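Local structure of superoxide dismutase [Mn], mitochondrial (Saccharomyces cerevisiae S288C, 4F6E) at residues Y17-G20 and Q21-E24. The protein converts superoxide radicals to hydrogen peroxide and oxygen with one manganese ion per subunit, and works as a homotetramer in mitochondria. The protein carries 2 engineered substitutions. Sequence-based numbering, arbitrary orientation.
Sequences YISG and QINE
Ser19 OG accepts a hydrogen bond from the backbone of Ile22, at 3.1 Å from Ile22 N. The N-H points almost straight at the hydroxyl oxygen, at 169°. The same oxygen lies against the Ile22 side chain. It touches Ile22 CB and comes closest to Ile22 CG1, at 3.4 Å from Ser19 OG. Ile22 CD1, at the tip of that branch, is also near the hydroxyl and ends the row of carbons beside it. With chi1 at -70°, Ile22 CG1 sits beside its own backbone N, the atom that Ser19 OG binds. The other branch, CG2, turns to Ile18 and stands 4.3 Å from Ile18 CG2. Ser19 is the N-cap of helix 20-27, in the alpha-hairpin domain of the iron/manganese superoxide dismutases. Its carbonyl starts the helical bonding: Asn23 N lies 3.1 Å from Ser19 O and in the carbonyl plane. The next helical hydrogen bond runs from Glu24 N to Gly20 O, 2.9 Å, with the donor tilted 25° from that carbonyl plane. The amide of Asn23 lies beside its own backbone N and meets Ile18. Its OD1 meets the methyl Ile18 CG2 at 3.4 Å, and the two side chains cross at about a right angle. The amide nitrogen ND2 is held elsewhere, by the carbonyl of Phe11, which helps fix how the amide is turned. Outside the turn, Ile22 packs on Leu176 and Gln177 of helix 175-178. Its side chain is about 4 Å from that of the manganese ligand His26 and about 8 Å from the manganese ion.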
ATOM      1  N   TYR A  17     -23.443 -23.150 -10.058  1.00  9.20           N
ATOM      2  CA  TYR A  17     -22.665 -22.484  -9.029  1.00  9.98           C
ATOM      3  C   TYR A  17     -21.977 -21.235  -9.562  1.00 11.18           C
ATOM      4  O   TYR A  17     -21.953 -20.197  -8.901  1.00 13.17           O
ATOM      5  CB  TYR A  17     -21.661 -23.472  -8.417  1.00  9.81           C
ATOM      6  CG  TYR A  17     -22.338 -24.755  -7.982  1.00 13.12           C
ATOM      7  CD1 TYR A  17     -23.188 -24.772  -6.882  1.00 14.79           C
ATOM      8  CD2 TYR A  17     -22.156 -25.939  -8.691  1.00 13.48           C
ATOM      9  CE1 TYR A  17     -23.831 -25.935  -6.497  1.00 14.02           C
ATOM     10  CE2 TYR A  17     -22.784 -27.101  -8.307  1.00 13.90           C
ATOM     11  CZ  TYR A  17     -23.618 -27.092  -7.211  1.00 14.69           C
ATOM     12  OH  TYR A  17     -24.253 -28.249  -6.831  1.00 21.41           O
ATOM     13  N   ILE A  18     -21.429 -21.334 -10.771  1.00 11.05           N
ATOM     14  CA  ILE A  18     -20.908 -20.176 -11.486  1.00 10.69           C
ATOM     15  C   ILE A  18     -21.540 -20.152 -12.865  1.00 12.28           C
ATOM     16  O   ILE A  18     -21.454 -21.131 -13.614  1.00 13.11           O
ATOM     17  CB  ILE A  18     -19.375 -20.231 -11.649  1.00 11.22           C
ATOM     18  CG1 ILE A  18     -18.686 -20.251 -10.288  1.00 14.33           C
ATOM     19  CG2 ILE A  18     -18.901 -19.038 -12.458  1.00 14.25           C
ATOM     20  CD1 ILE A  18     -17.152 -20.304 -10.396  1.00 14.64           C
ATOM     21  N   SER A  19     -22.203 -19.049 -13.199  1.00 11.19           N
ATOM     22  CA  SER A  19     -22.973 -19.014 -14.436  1.00  9.98           C
ATOM     23  C   SER A  19     -22.070 -19.000 -15.668  1.00 12.75           C
ATOM     24  O   SER A  19     -20.947 -18.467 -15.638  1.00 12.50           O
ATOM     25  CB  SER A  19     -23.919 -17.812 -14.437  1.00 20.10           C
ATOM     26  OG  SER A  19     -23.301 -16.673 -15.006  1.00 25.41           O
ATOM     27  N   GLY A  20     -22.551 -19.628 -16.737  1.00 10.95           N
ATOM     28  CA  GLY A  20     -21.844 -19.643 -18.002  1.00 10.17           C
ATOM     29  C   GLY A  20     -21.601 -18.253 -18.554  1.00  9.56           C
ATOM     30  O   GLY A  20     -20.575 -18.013 -19.184  1.00 13.54           O
ATOM     31  N   GLN A  21     -22.547 -17.344 -18.319  1.00 11.78           N
ATOM     32  CA  GLN A  21     -22.419 -15.965 -18.792  1.00 18.38           C
ATOM     33  C   GLN A  21     -21.218 -15.287 -18.127  1.00 14.75           C
ATOM     34  O   GLN A  21     -20.422 -14.602 -18.779  1.00 18.03           O
ATOM     35  CB  GLN A  21     -23.705 -15.189 -18.498  1.00 23.34           C
ATOM     36  CG  GLN A  21     -24.986 -15.885 -18.970  1.00 32.32           C
ATOM     37  CD  GLN A  21     -25.214 -15.774 -20.473  1.00 34.76           C
ATOM     38  OE1 GLN A  21     -24.932 -16.711 -21.228  1.00 39.44           O
ATOM     39  NE2 GLN A  21     -25.752 -14.632 -20.913  1.00 21.67           N
ATOM     40  N   ILE A  22     -21.075 -15.496 -16.824  1.00 11.91           N
ATOM     41  CA  ILE A  22     -19.886 -15.019 -16.121  1.00 11.13           C
ATOM     42  C   ILE A  22     -18.599 -15.625 -16.673  1.00 12.18           C
ATOM     43  O   ILE A  22     -17.674 -14.894 -17.020  1.00 12.29           O
ATOM     44  CB  ILE A  22     -20.007 -15.238 -14.597  1.00  7.55           C
ATOM     45  CG1 ILE A  22     -21.072 -14.289 -14.038  1.00 11.41           C
ATOM     46  CG2 ILE A  22     -18.657 -15.002 -13.902  1.00 10.26           C
ATOM     47  CD1 ILE A  22     -21.269 -14.396 -12.548  1.00 13.68           C
ATOM     48  N   ASN A  23     -18.531 -16.950 -16.777  1.00  9.37           N
ATOM     49  CA  ASN A  23     -17.306 -17.564 -17.282  1.00  9.04           C
ATOM     50  C   ASN A  23     -16.920 -17.026 -18.659  1.00 11.09           C
ATOM     51  O   ASN A  23     -15.749 -16.761 -18.917  1.00 12.87           O
ATOM     52  CB  ASN A  23     -17.421 -19.088 -17.336  1.00 11.51           C
ATOM     53  CG  ASN A  23     -17.294 -19.730 -15.976  1.00 13.35           C
ATOM     54  OD1 ASN A  23     -16.717 -19.163 -15.051  1.00 11.72           O
ATOM     55  ND2 ASN A  23     -17.828 -20.935 -15.851  1.00 12.83           N
ATOM     56  N   GLU A  24     -17.910 -16.851 -19.534  1.00 11.98           N
ATOM     57  CA  GLU A  24     -17.643 -16.346 -20.876  1.00 12.68           C
ATOM     58  C   GLU A  24     -17.010 -14.948 -20.836  1.00 11.51           C
ATOM     59  O   GLU A  24     -16.000 -14.704 -21.488  1.00 13.69           O
ATOM     60  CB  GLU A  24     -18.923 -16.328 -21.719  1.00 16.40           C
ATOM     61  CG  GLU A  24     -18.691 -15.910 -23.159  1.00 27.62           C
ATOM     62  CD  GLU A  24     -19.982 -15.741 -23.950  1.00 40.09           C
ATOM     63  OE1 GLU A  24     -21.050 -15.507 -23.336  1.00 40.28           O
ATOM     64  OE2 GLU A  24     -19.923 -15.837 -25.195  1.00 42.98           O
TER